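Probable thiamine pyrophosphokinase (Staphylococcus saprophyticus, PDB 3L8M) probably catalyses the transfer of pyrophosphate from ATP to thiamine, yielding thiamine diphosphate. Local coordinates at residues H15-H20 with S38-Q43; Q84-G89 with M121-K126. One frame throughout, in Å; residues are numbered along the deposited sequence.

Interaction 1. Residues H15-H20 with S38-Q43; sequences HILVEH and SGITPQ
Leu17 reaches from the short helix 16-19 into the bend formed by Ser38 and Ile40, and these three residues make up the whole contact. Its isobutyl group is used on one branch: CD1 of Leu17 lies 3.1 Å from OG of Ser38 and 3.8 Å from CB of the same serine. The first of these is a tight van der Waals approach, since a methyl carbon is no conventional hydrogen-bond donor. The hydroxyl has its bond elsewhere, to the carbonyl oxygen of Ile34 one turn back in helix 30-37. With chi1 at -58°, OG of Ser38 stands beside its own backbone N, the setting from which it meets both that carbonyl and the leucine methyl.

Ser38 is the first residue beyond helix 30-37, which closes in a Schellman motif. Gly39, at positive phi, is the C-prime residue; its N bonds to Leu36 O, while Ile40 N bonds to Leu35 O. The chain thus turns back and heads for strand 44-46, so that the contact joins the short helix 16-19 to the loop between helix 30-37 and edge strand 44-46 of the Rossmann-like catalytic domain.

Ile40 comes in nearer the leucine backbone than the leucine methyls. The end of its longer branch, CD1, is 3.6 Å from Leu17 O and 4.3 Å from Leu17 CB, extended there by a chi2 of -178°. A methyl is therefore laid against the peptide oxygen of the small helix and the base of the leucine side chain. Beyond the contact, Leu17 also packs on Trp25 of strand 24-28 and on Ile34 and Leu35, while Ile40 touches Lys21. Ser38 abuts Glu56 of the second subunit, and on the same helix as Leu17, Glu19 forms a salt bridge with Arg91 of the third subunit.

Interaction 2. Residues Q84-G89 with M121-K126; sequences QAVKRG and MNINIK. With NA (sodium ion), chain C.
Val86 meets Met121 and Ile123 with one methyl each, and the interaction across the two segments is purely apolar. Its CG1 faces the end of the selenomethionine Met121 tip to tip, CE lying 3.8 Å away; a bend at chi3 (100°) turns CE toward the valine. The other branch, CG2 of Val86, crosses Ile123 at an oblique angle and touches its CD1 at 3.8 Å. The two methyls thus divide the loop residues between them, and Tyr118 of helix 116-119 packs on both Val86 and Ile123.

Polar bonds lie within the helical segment. NH1 of Arg88 grips two oxygens of Gln84: the backbone O at 2.9 Å, tilted out of the guanidinium plane, and OE1 at 2.8 Å, in that plane and on a straighter path (158°). The amide of Gln84 turns its NE2 to Lys87 O of the fourth subunit, and NH2 of Arg88 bonds to Arg88 O of that same subunit, so the helix end contributes to a subunit interface. Gly89, at positive phi, ends the helix in a Schellman motif.

On segment 121-126, the modelled sodium ion lies 3.0 Å from Asn124 O, long for sodium, with Asp94 OD1 of strand 92-96 as its other protein ligand; Asn124 OD1 is also near, at 3.1 Å. The aliphatic stem of Lys126 runs alongside, its NZ paired with Glu133. Through Val86, the last turn of helix 77-87 packs on the loop into strand 124-128, parallel to 92-96, as helices cover the sheet of a Rossmann-like alpha/beta fold.

In the fold
Interaction 1 comes first along the chain, and both its segments precede those of interaction 2; their centres are about 20 Å apart and their nearest atoms about 6 Å, too far to touch. Both belong to the catalytic domain and border the same mixed sheet. Interaction 1 lies near the edge strand 44-46 and its neighbour 24-28, where helix 16-19 meets the loop that follows helix 30-37, whereas interaction 2 joins helix 77-87 to the loop entering strand 124-128, further in beside strand 92-96. The surroundings of 15-20 and 38-43 reach the second and third subunits, those of 84-89 the fourth, so both contacts lie close to subunit interfaces of the six-chain assembly.

Interaction 1. Residues H15-H20 with S38-Q43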
# COMPACT_ATOMS: atom_id res chain seq x y z
N HIS A 15 17.51 13.74 3.02
CA HIS A 15 16.93 12.44 2.68
C HIS A 15 15.42 12.34 2.92
O HIS A 15 14.87 11.24 2.83
CB HIS A 15 17.63 11.34 3.47
CG HIS A 15 19.13 11.42 3.39
ND1 HIS A 15 19.95 11.07 4.44
CD2 HIS A 15 19.94 11.84 2.40
CE1 HIS A 15 21.21 11.27 4.10
NE2 HIS A 15 21.23 11.74 2.87
N ILE A 16 14.75 13.45 3.23
CA ILE A 16 13.31 13.40 3.49
C ILE A 16 12.51 12.78 2.33
O ILE A 16 11.47 12.19 2.56
CB ILE A 16 12.73 14.82 3.82
CG1 ILE A 16 11.33 14.69 4.40
CG2 ILE A 16 12.67 15.68 2.56
CD1 ILE A 16 11.29 14.13 5.78
N LEU A 17 13.00 12.88 1.10
CA LEU A 17 12.26 12.31 -0.02
C LEU A 17 12.46 10.80 -0.20
O LEU A 17 11.55 10.11 -0.65
CB LEU A 17 12.57 13.04 -1.33
CG LEU A 17 12.10 14.50 -1.38
CD1 LEU A 17 12.14 15.00 -2.82
CD2 LEU A 17 10.68 14.61 -0.81
N VAL A 18 13.65 10.30 0.13
CA VAL A 18 13.93 8.87 0.03
C VAL A 18 13.31 8.12 1.21
O VAL A 18 12.65 7.09 1.05
CB VAL A 18 15.46 8.57 0.03
CG1 VAL A 18 15.71 7.05 -0.03
CG2 VAL A 18 16.13 9.25 -1.15
N GLU A 19 13.49 8.67 2.41
CA GLU A 19 12.99 8.04 3.63
C GLU A 19 11.47 7.92 3.77
O GLU A 19 10.98 7.07 4.50
CB GLU A 19 13.56 8.76 4.85
CG GLU A 19 15.05 8.97 4.81
CD GLU A 19 15.58 9.64 6.06
OE1 GLU A 19 14.85 10.45 6.67
OE2 GLU A 19 16.74 9.36 6.44
N HIS A 20 10.74 8.80 3.08
CA HIS A 20 9.28 8.77 3.13
C HIS A 20 8.70 8.70 1.72
O HIS A 20 7.59 9.18 1.47
CB HIS A 20 8.74 10.03 3.82
CG HIS A 20 9.20 10.19 5.24
ND1 HIS A 20 8.95 11.32 5.97
CD2 HIS A 20 9.91 9.37 6.04
CE1 HIS A 20 9.48 11.20 7.17
NE2 HIS A 20 10.07 10.02 7.24
N SER A 38 12.21 13.40 -8.28
CA SER A 38 12.66 12.35 -7.37
C SER A 38 11.87 11.07 -7.66
O SER A 38 11.99 10.09 -6.93
CB SER A 38 12.42 12.77 -5.92
OG SER A 38 13.10 13.99 -5.64
N GLY A 39 11.05 11.11 -8.70
CA GLY A 39 10.27 9.94 -9.07
C GLY A 39 9.11 9.67 -8.14
O GLY A 39 8.69 8.52 -7.98
N ILE A 40 8.60 10.73 -7.52
CA ILE A 40 7.48 10.62 -6.62
C ILE A 40 6.24 11.25 -7.26
O ILE A 40 6.30 12.38 -7.76
CB ILE A 40 7.80 11.34 -5.28
CG1 ILE A 40 8.85 10.53 -4.50
CG2 ILE A 40 6.52 11.48 -4.43
CD1 ILE A 40 9.20 11.13 -3.13
N THR A 41 5.13 10.52 -7.26
CA THR A 41 3.89 11.03 -7.84
C THR A 41 3.04 11.70 -6.77
O THR A 41 2.55 11.05 -5.85
CB THR A 41 3.04 9.90 -8.49
OG1 THR A 41 3.80 9.27 -9.53
CG2 THR A 41 1.75 10.48 -9.08
N PRO A 42 2.85 13.02 -6.88
CA PRO A 42 2.05 13.76 -5.90
C PRO A 42 0.57 13.37 -6.00
O PRO A 42 0.05 13.17 -7.09
CB PRO A 42 2.26 15.22 -6.32
CG PRO A 42 3.56 15.19 -7.08
CD PRO A 42 3.46 13.92 -7.86
N GLN A 43 -0.10 13.23 -4.85
CA GLN A 43 -1.52 12.92 -4.81
C GLN A 43 -2.23 14.04 -5.59
O GLN A 43 -3.25 13.82 -6.25
CB GLN A 43 -2.02 12.94 -3.35
CG GLN A 43 -1.36 11.93 -2.43
CD GLN A 43 -1.67 10.50 -2.82
OE1 GLN A 43 -2.83 10.16 -3.11
NE2 GLN A 43 -0.65 9.64 -2.84

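Interaction 2. Residues Q84-G89 with M121-K126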
# COMPACT_ATOMS: atom_id res chain seq x y z
N GLN A 84 -7.35 21.76 0.87
CA GLN A 84 -7.60 20.65 -0.04
C GLN A 84 -7.20 19.31 0.54
O GLN A 84 -7.76 18.28 0.15
CB GLN A 84 -6.86 20.87 -1.36
CG GLN A 84 -7.53 21.87 -2.27
CD GLN A 84 -8.96 21.49 -2.58
OE1 GLN A 84 -9.25 20.34 -2.94
NE2 GLN A 84 -9.87 22.45 -2.47
N ALA A 85 -6.23 19.30 1.46
CA ALA A 85 -5.81 18.05 2.08
C ALA A 85 -6.82 17.69 3.16
O ALA A 85 -7.17 16.52 3.32
CB ALA A 85 -4.41 18.18 2.69
N VAL A 86 -7.28 18.70 3.89
CA VAL A 86 -8.26 18.48 4.95
C VAL A 86 -9.58 18.01 4.35
O VAL A 86 -10.31 17.24 4.96
CB VAL A 86 -8.47 19.78 5.80
CG1 VAL A 86 -9.67 19.62 6.74
CG2 VAL A 86 -7.24 20.05 6.66
N LYS A 87 -9.89 18.46 3.13
CA LYS A 87 -11.12 18.04 2.47
C LYS A 87 -11.11 16.56 2.10
O LYS A 87 -12.16 15.92 2.04
CB LYS A 87 -11.36 18.87 1.20
CG LYS A 87 -12.01 20.21 1.44
CD LYS A 87 -12.36 20.89 0.12
CE LYS A 87 -13.20 22.13 0.36
NZ LYS A 87 -14.46 21.75 1.06
N ARG A 88 -9.92 16.02 1.84
CA ARG A 88 -9.78 14.61 1.46
C ARG A 88 -9.61 13.69 2.68
O ARG A 88 -9.39 12.49 2.54
CB ARG A 88 -8.59 14.45 0.50
CG ARG A 88 -8.80 15.10 -0.88
CD ARG A 88 -7.50 15.22 -1.68
NE ARG A 88 -7.70 15.62 -3.07
CZ ARG A 88 -8.22 16.78 -3.46
NH1 ARG A 88 -8.60 17.69 -2.56
NH2 ARG A 88 -8.36 17.05 -4.75
N GLY A 89 -9.70 14.25 3.88
CA GLY A 89 -9.59 13.43 5.07
C GLY A 89 -8.21 13.28 5.69
O GLY A 89 -8.01 12.44 6.56
N MSE A 121 -11.75 21.46 14.53
CA MSE A 121 -11.53 20.15 13.92
C MSE A 121 -10.37 19.45 14.65
O MSE A 121 -9.69 20.07 15.47
CB MSE A 121 -11.22 20.31 12.43
CG MSE A 121 -12.37 20.99 11.66
SE MSE A 121 -11.97 21.52 9.85
CE MSE A 121 -12.80 20.06 8.90
N ASN A 122 -10.17 18.17 14.38
CA ASN A 122 -9.10 17.44 15.05
C ASN A 122 -7.90 17.27 14.12
O ASN A 122 -7.36 16.17 13.98
CB ASN A 122 -9.60 16.06 15.50
CG ASN A 122 -8.84 15.53 16.69
OD1 ASN A 122 -8.93 16.07 17.80
ND2 ASN A 122 -8.09 14.45 16.48
N ILE A 123 -7.48 18.37 13.49
CA ILE A 123 -6.35 18.37 12.56
C ILE A 123 -5.04 18.72 13.25
O ILE A 123 -5.01 19.49 14.21
CB ILE A 123 -6.61 19.37 11.41
CG1 ILE A 123 -5.45 19.35 10.41
CG2 ILE A 123 -6.80 20.76 11.97
CD1 ILE A 123 -5.46 18.16 9.49
N ASN A 124 -3.94 18.15 12.76
CA ASN A 124 -2.62 18.39 13.32
C ASN A 124 -1.66 18.87 12.22
O ASN A 124 -1.13 18.05 11.47
CB ASN A 124 -2.07 17.10 13.94
CG ASN A 124 -0.66 17.25 14.46
OD1 ASN A 124 0.08 16.27 14.57
ND2 ASN A 124 -0.27 18.48 14.79
N ILE A 125 -1.46 20.18 12.13
CA ILE A 125 -0.58 20.76 11.13
C ILE A 125 0.78 21.16 11.73
O ILE A 125 0.84 21.86 12.74
CB ILE A 125 -1.20 22.04 10.51
CG1 ILE A 125 -2.64 21.78 10.06
CG2 ILE A 125 -0.37 22.49 9.31
CD1 ILE A 125 -2.77 20.95 8.79
N LYS A 126 1.87 20.69 11.12
CA LYS A 126 3.21 21.04 11.59
C LYS A 126 4.10 21.51 10.44
O LYS A 126 4.09 20.93 9.35
CB LYS A 126 3.90 19.85 12.24
CG LYS A 126 3.34 19.38 13.55
CD LYS A 126 4.16 18.19 14.04
CE LYS A 126 3.54 17.58 15.29
NZ LYS A 126 4.32 16.41 15.79
NA NA C . 1.52 16.74 11.83